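Local coordinates for protein type ii site-specific deoxyribonuclease (Klebsiella pneumoniae, PDB 6EKR) that probably acts as a type IIP restriction endonuclease with a PD-(D/E)xK nuclease fold, cleaving DNA at a specific sequence, at residues Leu36-Phe45 and Tyr56-Tyr65; His157-Glu165 and Gln209-Phe217. The protein carries 2 engineered substitutions. All coordinates share one frame; numbering follows the deposited sequence.

Contact 1: residues Leu36-Phe45 and Tyr56-Tyr65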
loop_
_atom_site.group_PDB
_atom_site.type_symbol
_atom_site.label_atom_id
_atom_site.label_comp_id
_atom_site.label_asym_id
_atom_site.label_seq_id
_atom_site.Cartn_x
_atom_site.Cartn_y
_atom_site.Cartn_z
ATOM N N LEU A 36 12.423 -24.101 -17.464
ATOM C CA LEU A 36 11.817 -23.343 -18.565
ATOM C C LEU A 36 12.314 -23.889 -19.895
ATOM O O LEU A 36 11.534 -24.071 -20.829
ATOM C CB LEU A 36 12.142 -21.844 -18.450
ATOM C CG LEU A 36 11.771 -21.014 -17.209
ATOM C CD1 LEU A 36 12.479 -19.681 -17.211
ATOM C CD2 LEU A 36 10.284 -20.785 -17.127
ATOM N N LYS A 37 13.612 -24.167 -19.957
ATOM C CA LYS A 37 14.240 -24.777 -21.120
ATOM C C LYS A 37 13.593 -26.112 -21.559
ATOM O O LYS A 37 13.323 -26.303 -22.741
ATOM C CB LYS A 37 15.747 -24.935 -20.865
ATOM C CG LYS A 37 16.536 -25.584 -21.987
ATOM C CD LYS A 37 18.019 -25.298 -21.830
ATOM C CE LYS A 37 18.836 -25.989 -22.918
ATOM N NZ LYS A 37 19.160 -27.401 -22.567
ATOM N N ASN A 38 13.326 -27.015 -20.622
ATOM C CA ASN A 38 12.841 -28.354 -20.976
ATOM C C ASN A 38 11.317 -28.532 -21.036
ATOM O O ASN A 38 10.817 -29.529 -21.585
ATOM C CB ASN A 38 13.449 -29.412 -20.056
ATOM C CG ASN A 38 14.962 -29.389 -20.068
ATOM O OD1 ASN A 38 15.587 -29.329 -21.124
ATOM N ND2 ASN A 38 15.563 -29.435 -18.882
ATOM N N ASN A 39 10.576 -27.574 -20.485
ATOM C CA ASN A 39 9.123 -27.709 -20.420
ATOM C C ASN A 39 8.330 -26.558 -21.024
ATOM O O ASN A 39 7.197 -26.752 -21.465
ATOM C CB ASN A 39 8.680 -27.940 -18.972
ATOM C CG ASN A 39 9.513 -28.989 -18.274
ATOM O OD1 ASN A 39 9.477 -30.162 -18.628
ATOM N ND2 ASN A 39 10.283 -28.567 -17.292
ATOM N N ALA A 40 8.919 -25.364 -21.044
ATOM C CA ALA A 40 8.182 -24.168 -21.435
ATOM C C ALA A 40 8.306 -23.820 -22.911
ATOM O O ALA A 40 9.399 -23.873 -23.486
ATOM C CB ALA A 40 8.595 -22.990 -20.581
ATOM N N GLY A 41 7.172 -23.469 -23.515
ATOM C CA GLY A 41 7.172 -22.786 -24.794
ATOM C C GLY A 41 7.666 -21.363 -24.579
ATOM O O GLY A 41 7.618 -20.837 -23.461
ATOM N N TYR A 42 8.148 -20.734 -25.645
ATOM C CA TYR A 42 8.655 -19.375 -25.558
ATOM C C TYR A 42 8.381 -18.620 -26.843
ATOM O O TYR A 42 8.969 -18.931 -27.877
ATOM C CB TYR A 42 10.156 -19.383 -25.258
ATOM C CG TYR A 42 10.740 -18.005 -25.080
ATOM C CD1 TYR A 42 10.352 -17.194 -24.012
ATOM C CD2 TYR A 42 11.674 -17.506 -25.979
ATOM C CE1 TYR A 42 10.885 -15.922 -23.836
ATOM C CE2 TYR A 42 12.216 -16.235 -25.818
ATOM C CZ TYR A 42 11.818 -15.446 -24.742
ATOM O OH TYR A 42 12.338 -14.180 -24.578
ATOM N N GLY A 43 7.501 -17.627 -26.777
ATOM C CA GLY A 43 7.140 -16.851 -27.965
ATOM C C GLY A 43 6.888 -15.367 -27.740
ATOM O O GLY A 43 6.896 -14.890 -26.605
ATOM N N TYR A 44 6.677 -14.633 -28.832
ATOM C CA TYR A 44 6.280 -13.232 -28.746
ATOM C C TYR A 44 4.880 -13.163 -28.139
ATOM O O TYR A 44 3.995 -13.911 -28.522
ATOM C CB TYR A 44 6.316 -12.546 -30.126
ATOM C CG TYR A 44 5.613 -11.208 -30.135
ATOM C CD1 TYR A 44 6.315 -10.029 -29.905
ATOM C CD2 TYR A 44 4.229 -11.131 -30.330
ATOM C CE1 TYR A 44 5.658 -8.808 -29.888
ATOM C CE2 TYR A 44 3.566 -9.921 -30.308
ATOM C CZ TYR A 44 4.282 -8.766 -30.087
ATOM O OH TYR A 44 3.613 -7.563 -30.070
ATOM N N PHE A 45 4.686 -12.259 -27.196
ATOM C CA PHE A 45 3.423 -12.181 -26.486
ATOM C C PHE A 45 2.637 -10.924 -26.832
ATOM O O PHE A 45 1.469 -11.001 -27.198
ATOM C CB PHE A 45 3.661 -12.249 -24.977
ATOM C CG PHE A 45 2.471 -11.845 -24.161
ATOM C CD1 PHE A 45 1.410 -12.723 -23.972
ATOM C CD2 PHE A 45 2.409 -10.587 -23.575
ATOM C CE1 PHE A 45 0.309 -12.353 -23.216
ATOM C CE2 PHE A 45 1.306 -10.213 -22.822
ATOM C CZ PHE A 45 0.256 -11.096 -22.643
ATOM N N TYR A 56 7.580 -7.589 -26.022
ATOM C CA TYR A 56 7.754 -8.498 -24.898
ATOM C C TYR A 56 7.417 -9.926 -25.283
ATOM O O TYR A 56 6.481 -10.164 -26.041
ATOM C CB TYR A 56 6.875 -8.066 -23.726
ATOM C CG TYR A 56 7.352 -6.827 -23.004
ATOM C CD1 TYR A 56 8.279 -6.922 -21.966
ATOM C CD2 TYR A 56 6.875 -5.558 -23.351
ATOM C CE1 TYR A 56 8.715 -5.791 -21.292
ATOM C CE2 TYR A 56 7.314 -4.420 -22.679
ATOM C CZ TYR A 56 8.235 -4.550 -21.655
ATOM O OH TYR A 56 8.682 -3.448 -20.981
ATOM N N HIS A 57 8.188 -10.869 -24.752
ATOM C CA HIS A 57 7.908 -12.295 -24.914
ATOM C C HIS A 57 7.302 -12.907 -23.653
ATOM O O HIS A 57 7.320 -12.304 -22.584
ATOM C CB HIS A 57 9.183 -13.048 -25.282
ATOM C CG HIS A 57 9.543 -12.961 -26.735
ATOM N ND1 HIS A 57 9.894 -11.777 -27.349
ATOM C CD2 HIS A 57 9.629 -13.918 -27.687
ATOM C CE1 HIS A 57 10.170 -12.007 -28.619
ATOM N NE2 HIS A 57 10.013 -13.297 -28.850
ATOM N N SER A 58 6.767 -14.112 -23.784
ATOM C CA SER A 58 6.254 -14.854 -22.642
ATOM C C SER A 58 6.629 -16.327 -22.737
ATOM O O SER A 58 6.781 -16.849 -23.837
ATOM C CB SER A 58 4.744 -14.715 -22.583
ATOM O OG SER A 58 4.163 -15.888 -22.064
ATOM N N PHE A 59 6.794 -16.984 -21.592
ATOM C CA PHE A 59 6.929 -18.436 -21.548
ATOM C C PHE A 59 5.536 -19.022 -21.402
ATOM O O PHE A 59 4.676 -18.436 -20.748
ATOM C CB PHE A 59 7.797 -18.889 -20.376
ATOM C CG PHE A 59 9.248 -18.479 -20.480
ATOM C CD1 PHE A 59 10.169 -19.278 -21.140
ATOM C CD2 PHE A 59 9.700 -17.307 -19.889
ATOM C CE1 PHE A 59 11.507 -18.900 -21.222
ATOM C CE2 PHE A 59 11.038 -16.925 -19.975
ATOM C CZ PHE A 59 11.935 -17.720 -20.635
ATOM N N THR A 60 5.310 -20.176 -22.017
ATOM C CA THR A 60 4.006 -20.838 -21.966
ATOM C C THR A 60 4.115 -22.267 -21.457
ATOM O O THR A 60 5.162 -22.906 -21.597
ATOM C CB THR A 60 3.332 -20.872 -23.345
ATOM O OG1 THR A 60 4.277 -21.314 -24.325
ATOM C CG2 THR A 60 2.817 -19.498 -23.725
ATOM N N PHE A 61 3.026 -22.751 -20.862
ATOM C CA PHE A 61 2.902 -24.141 -20.436
ATOM C C PHE A 61 1.443 -24.510 -20.179
ATOM O O PHE A 61 0.772 -23.880 -19.357
ATOM C CB PHE A 61 3.731 -24.400 -19.180
ATOM C CG PHE A 61 3.789 -25.842 -18.781
ATOM C CD1 PHE A 61 4.666 -26.717 -19.417
ATOM C CD2 PHE A 61 2.971 -26.324 -17.765
ATOM C CE1 PHE A 61 4.718 -28.062 -19.052
ATOM C CE2 PHE A 61 3.011 -27.658 -17.392
ATOM C CZ PHE A 61 3.883 -28.534 -18.034
ATOM N N ASN A 62 0.961 -25.537 -20.875
ATOM C CA ASN A 62 -0.423 -25.999 -20.737
ATOM C C ASN A 62 -1.444 -24.863 -20.737
ATOM O O ASN A 62 -2.336 -24.817 -19.889
ATOM C CB ASN A 62 -0.591 -26.879 -19.488
ATOM C CG ASN A 62 -0.059 -28.293 -19.685
ATOM O OD1 ASN A 62 -0.001 -28.809 -20.804
ATOM N ND2 ASN A 62 0.320 -28.931 -18.587
ATOM N N GLY A 63 -1.305 -23.945 -21.688
ATOM C CA GLY A 63 -2.223 -22.814 -21.798
ATOM C C GLY A 63 -1.723 -21.575 -21.069
ATOM O O GLY A 63 -1.657 -20.482 -21.655
ATOM N N GLU A 64 -1.365 -21.753 -19.795
ATOM C CA GLU A 64 -0.887 -20.669 -18.945
ATOM C C GLU A 64 0.270 -19.854 -19.550
ATOM O O GLU A 64 1.074 -20.382 -20.328
ATOM C CB GLU A 64 -0.484 -21.221 -17.581
ATOM C CG GLU A 64 -1.656 -21.435 -16.627
ATOM C CD GLU A 64 -1.219 -21.444 -15.160
ATOM O OE1 GLU A 64 -0.357 -22.272 -14.788
ATOM O OE2 GLU A 64 -1.741 -20.622 -14.372
ATOM N N TYR A 65 0.325 -18.566 -19.191
ATOM C CA TYR A 65 1.372 -17.634 -19.651
ATOM C C TYR A 65 2.168 -17.094 -18.470
ATOM O O TYR A 65 1.624 -16.888 -17.389
ATOM C CB TYR A 65 0.756 -16.436 -20.387
ATOM C CG TYR A 65 0.350 -16.670 -21.829
ATOM C CD1 TYR A 65 1.100 -16.137 -22.879
ATOM C CD2 TYR A 65 -0.807 -17.396 -22.142
ATOM C CE1 TYR A 65 0.725 -16.340 -24.204
ATOM C CE2 TYR A 65 -1.190 -17.609 -23.464
ATOM C CZ TYR A 65 -0.422 -17.077 -24.486
ATOM O OH TYR A 65 -0.803 -17.277 -25.795
#

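Contact 2: residues His157-Glu165 and Gln209-Phe217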
loop_
_atom_site.group_PDB
_atom_site.type_symbol
_atom_site.label_atom_id
_atom_site.label_comp_id
_atom_site.label_asym_id
_atom_site.label_seq_id
_atom_site.Cartn_x
_atom_site.Cartn_y
_atom_site.Cartn_z
ATOM N N HIS A 157 20.897 -5.524 11.757
ATOM C CA HIS A 157 19.462 -5.300 11.708
ATOM C C HIS A 157 19.141 -4.012 12.455
ATOM O O HIS A 157 19.612 -3.807 13.567
ATOM C CB HIS A 157 18.717 -6.485 12.331
ATOM C CG HIS A 157 18.782 -7.745 11.520
ATOM N ND1 HIS A 157 17.742 -8.170 10.718
ATOM C CD2 HIS A 157 19.759 -8.675 11.392
ATOM C CE1 HIS A 157 18.077 -9.305 10.131
ATOM N NE2 HIS A 157 19.297 -9.631 10.519
ATOM N N ILE A 158 18.351 -3.142 11.841
ATOM C CA ILE A 158 17.910 -1.907 12.496
ATOM C C ILE A 158 16.480 -2.061 13.023
ATOM O O ILE A 158 15.565 -2.365 12.250
ATOM C CB ILE A 158 18.026 -0.685 11.549
ATOM C CG1 ILE A 158 19.492 -0.329 11.335
ATOM C CG2 ILE A 158 17.286 0.531 12.094
ATOM C CD1 ILE A 158 19.824 -0.159 9.887
ATOM N N PRO A 159 16.291 -1.850 14.343
ATOM C CA PRO A 159 15.016 -1.940 15.067
ATOM C C PRO A 159 13.812 -1.388 14.308
ATOM O O PRO A 159 12.805 -2.083 14.167
ATOM C CB PRO A 159 15.261 -1.090 16.329
ATOM C CG PRO A 159 16.690 -0.542 16.192
ATOM C CD PRO A 159 17.383 -1.477 15.257
ATOM N N LEU A 160 13.915 -0.155 13.820
ATOM C CA LEU A 160 12.766 0.494 13.193
ATOM C C LEU A 160 12.430 -0.063 11.804
ATOM O O LEU A 160 11.271 -0.047 11.390
ATOM C CB LEU A 160 12.939 2.016 13.187
ATOM C CG LEU A 160 13.900 2.693 12.220
ATOM C CD1 LEU A 160 13.163 2.999 10.923
ATOM C CD2 LEU A 160 14.443 3.962 12.846
ATOM N N ILE A 161 13.448 -0.554 11.096
ATOM C CA ILE A 161 13.242 -1.261 9.829
ATOM C C ILE A 161 12.614 -2.642 10.076
ATOM O O ILE A 161 11.690 -3.036 9.358
ATOM C CB ILE A 161 14.550 -1.361 8.984
ATOM C CG1 ILE A 161 14.931 0.016 8.430
ATOM C CG2 ILE A 161 14.390 -2.347 7.824
ATOM C CD1 ILE A 161 16.299 0.069 7.801
ATOM N N ASP A 162 13.101 -3.364 11.091
ATOM C CA ASP A 162 12.513 -4.653 11.488
ATOM C C ASP A 162 11.060 -4.501 11.915
ATOM O O ASP A 162 10.236 -5.380 11.661
ATOM C CB ASP A 162 13.319 -5.316 12.607
ATOM C CG ASP A 162 14.504 -6.096 12.085
ATOM O OD1 ASP A 162 14.524 -6.409 10.877
ATOM O OD2 ASP A 162 15.421 -6.402 12.874
ATOM N N GLN A 163 10.761 -3.375 12.555
ATOM C CA GLN A 163 9.411 -3.067 12.998
ATOM C C GLN A 163 8.446 -2.936 11.817
ATOM O O GLN A 163 7.367 -3.540 11.808
ATOM C CB GLN A 163 9.417 -1.790 13.848
ATOM C CG GLN A 163 8.152 -1.550 14.633
ATOM C CD GLN A 163 7.632 -2.802 15.290
ATOM O OE1 GLN A 163 8.343 -3.473 16.033
ATOM N NE2 GLN A 163 6.384 -3.124 15.022
ATOM N N LEU A 164 8.857 -2.159 10.820
ATOM C CA LEU A 164 8.033 -1.886 9.650
ATOM C C LEU A 164 7.799 -3.141 8.807
ATOM O O LEU A 164 6.722 -3.317 8.233
ATOM C CB LEU A 164 8.656 -0.764 8.806
ATOM C CG LEU A 164 8.823 0.616 9.463
ATOM C CD1 LEU A 164 9.856 1.440 8.717
ATOM C CD2 LEU A 164 7.512 1.377 9.565
ATOM N N GLU A 165 8.804 -4.010 8.751
ATOM C CA GLU A 165 8.741 -5.228 7.950
ATOM C C GLU A 165 7.925 -6.312 8.645
ATOM O O GLU A 165 7.201 -7.067 7.994
ATOM C CB GLU A 165 10.149 -5.726 7.611
ATOM C CG GLU A 165 10.895 -4.787 6.678
ATOM C CD GLU A 165 12.291 -5.258 6.327
ATOM O OE1 GLU A 165 12.985 -5.800 7.210
ATOM O OE2 GLU A 165 12.706 -5.061 5.168
ATOM N N GLN A 209 10.026 5.478 4.558
ATOM C CA GLN A 209 11.096 4.885 5.354
ATOM C C GLN A 209 12.329 5.790 5.423
ATOM O O GLN A 209 12.945 5.921 6.483
ATOM C CB GLN A 209 11.465 3.518 4.803
ATOM C CG GLN A 209 12.443 2.763 5.652
ATOM C CD GLN A 209 12.803 1.420 5.060
ATOM O OE1 GLN A 209 12.845 0.410 5.772
ATOM N NE2 GLN A 209 13.063 1.392 3.747
ATOM N N GLN A 210 12.678 6.412 4.294
ATOM C CA GLN A 210 13.826 7.317 4.222
ATOM C C GLN A 210 13.631 8.513 5.151
ATOM O O GLN A 210 14.524 8.857 5.941
ATOM C CB GLN A 210 14.061 7.774 2.780
ATOM C CG GLN A 210 15.293 8.641 2.548
ATOM C CD GLN A 210 16.541 8.153 3.276
ATOM O OE1 GLN A 210 17.134 8.901 4.046
ATOM N NE2 GLN A 210 16.940 6.902 3.043
ATOM N N ARG A 211 12.449 9.123 5.053
ATOM C CA ARG A 211 12.018 10.186 5.940
ATOM C C ARG A 211 12.199 9.798 7.404
ATOM O O ARG A 211 12.830 10.532 8.176
ATOM C CB ARG A 211 10.556 10.519 5.665
ATOM C CG ARG A 211 9.875 11.364 6.726
ATOM C CD ARG A 211 10.313 12.807 6.672
ATOM N NE ARG A 211 11.607 12.994 7.314
ATOM C CZ ARG A 211 12.176 14.176 7.538
ATOM N NH1 ARG A 211 11.546 15.294 7.175
ATOM N NH2 ARG A 211 13.368 14.237 8.133
ATOM N N ILE A 212 11.660 8.638 7.779
ATOM C CA ILE A 212 11.716 8.175 9.161
ATOM C C ILE A 212 13.157 8.019 9.639
ATOM O O ILE A 212 13.487 8.461 10.732
ATOM C CB ILE A 212 10.885 6.886 9.370
ATOM C CG1 ILE A 212 9.392 7.222 9.334
ATOM C CG2 ILE A 212 11.235 6.201 10.699
ATOM C CD1 ILE A 212 8.520 6.097 8.822
ATOM N N LEU A 213 14.015 7.434 8.808
ATOM C CA LEU A 213 15.426 7.256 9.166
ATOM C C LEU A 213 16.189 8.578 9.299
ATOM O O LEU A 213 17.099 8.695 10.124
ATOM C CB LEU A 213 16.129 6.355 8.158
ATOM C CG LEU A 213 15.638 4.928 7.997
ATOM C CD1 LEU A 213 16.039 4.443 6.620
ATOM C CD2 LEU A 213 16.199 4.032 9.066
ATOM N N ASP A 214 15.827 9.556 8.472
ATOM C CA ASP A 214 16.426 10.891 8.540
ATOM C C ASP A 214 16.032 11.585 9.847
ATOM O O ASP A 214 16.855 12.253 10.483
ATOM C CB ASP A 214 15.998 11.772 7.347
ATOM C CG ASP A 214 16.580 11.310 6.012
ATOM O OD1 ASP A 214 17.746 10.851 5.967
ATOM O OD2 ASP A 214 15.863 11.427 4.993
ATOM N N SER A 215 14.776 11.428 10.247
ATOM C CA SER A 215 14.301 12.125 11.428
ATOM C C SER A 215 14.539 11.349 12.719
ATOM O O SER A 215 14.081 11.771 13.770
ATOM C CB SER A 215 12.819 12.474 11.291
ATOM O OG SER A 215 12.027 11.347 11.598
ATOM N N TYR A 216 15.240 10.220 12.636
ATOM C CA TYR A 216 15.537 9.387 13.805
ATOM C C TYR A 216 17.036 9.302 14.030
ATOM O O TYR A 216 17.495 9.430 15.164
ATOM C CB TYR A 216 14.964 7.982 13.625
ATOM C CG TYR A 216 15.120 7.040 14.810
ATOM C CD1 TYR A 216 14.002 6.560 15.491
ATOM C CD2 TYR A 216 16.378 6.596 15.226
ATOM C CE1 TYR A 216 14.135 5.678 16.573
ATOM C CE2 TYR A 216 16.524 5.724 16.302
ATOM C CZ TYR A 216 15.402 5.268 16.972
ATOM O OH TYR A 216 15.547 4.395 18.035
ATOM N N PHE A 217 17.789 9.070 12.955
ATOM C CA PHE A 217 19.251 8.954 13.026
ATOM C C PHE A 217 20.006 10.221 12.586
ATOM O O PHE A 217 21.220 10.327 12.787
ATOM C CB PHE A 217 19.749 7.773 12.177
ATOM C CG PHE A 217 19.306 6.430 12.664
ATOM C CD1 PHE A 217 19.886 5.857 13.792
ATOM C CD2 PHE A 217 18.331 5.718 11.976
ATOM C CE1 PHE A 217 19.478 4.591 14.248
ATOM C CE2 PHE A 217 17.921 4.451 12.415
ATOM C CZ PHE A 217 18.495 3.887 13.558
#

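Contact 1: residues Leu36-Phe45 and Tyr56-Tyr65
The ring of F59 lies between Y42 and L36: CD1 of Y42 is 3.5 Å from CE1 of F59 on one face, and over the other L36 CD1 makes a CH-pi contact, 4.2 Å from the ring centroid. The Y42 and F59 planes meet obliquely, at 37°, while A40 CB adds a contact at F59 CD1. Y42 and H57 are nearer to parallel but slid apart, so their rings barely overlap; CA of Y44 sits 3.7 Å from the centroid of the H57 imidazole, over its face. F45, its CG anti to the backbone N (chi1 166°), turns toward S58 and Y65 instead, meeting the Y65 ring obliquely.

The backbones pair antiparallel. G43 and S58 exchange two bonds, G43 N to S58 O at 3.1 Å and S58 N to G43 O at 2.9 Å; G41 and T60 make another such pair, and F45 N donates to Y56 O at 3.0 Å.

Beyond the hairpin, Y42 OH bonds to D71, and helix 101-125 packs on L36 and F59. Directional polar bonding thus sets the strand pairing, while Y42, H57 and F59 form an aromatic cluster; Y42 and F59 share one face and carry apolar packing back to the end of helix 22-39.

Contact 2: residues His157-Glu165 and Gln209-Phe217
The carbonyl O of L213 is shared by two amides one turn on: F217 N bonds it at 2.9 Å and Y216 N more weakly at 3.5 Å. That closing turn of helix 204-217 keeps both aromatic residues next to L213, and L160 of the facing helix enters the hollow they frame. No polar bond joins the two segments; the packing is apolar.

L160 is a knob in a hole formed by I212, L213, Y216 and F217, and its two methyls divide the work. With CG between the backbone N and the carbonyl carbon (chi1 75°) and chi2 at 89°, the methyls spread so that CD1 faces the aliphatic pair and CD2 the rings. CD1 reaches CG2 of I212 and CD2 of L213, each at 3.7 Å. The other methyl, L160 CD2, lies over one face of the Y216 ring, 3.8 Å from its centroid, and also meets F217 CE2 at 3.5 Å. Y216 CD2 lies over the centre of one face of the F217 ring. I158, at the N-cap position, puts CG2 by F217 CZ at 3.9 Å, while a turn beyond L160 along helix 159-171, L164 CD1 touches the aliphatic CG of Q209.

Around them, I158 and L213 both rest on Y222, I158 and I161 on V181, and the second subunit comes in with its L252 against L160 and its Y253 against I212 and L164. The helix segments run nearly antiparallel, at 150°, with axes 11.2 Å apart. Two helices laid side by side on a central mixed sheet in this way are consistent with the alpha/beta core of PD-(D/E)xK nucleases, here with its outer side at the dimer interface.

From the N terminus, the chain runs through helix 22-39 and A40 into strand 41-49, turns, and comes back along strand 53-61; contact 1 closes this short hairpin, with ten residues between its segments. Contact 2 opens only after helices 78-91, 101-125 and 132-148 have passed. It spans a longer excursion of 43 residues, which includes strands 179-183 and 190-194 of the mixed sheet, and closes on helix 204-217. The two neither nest nor cross. Their centres lie 41 Å apart on opposite sides of the chain's centre: contact 1 ties the small antiparallel sheet to the end of helix 22-39, whereas contact 2 pairs helices beside the mixed sheet and the second subunit.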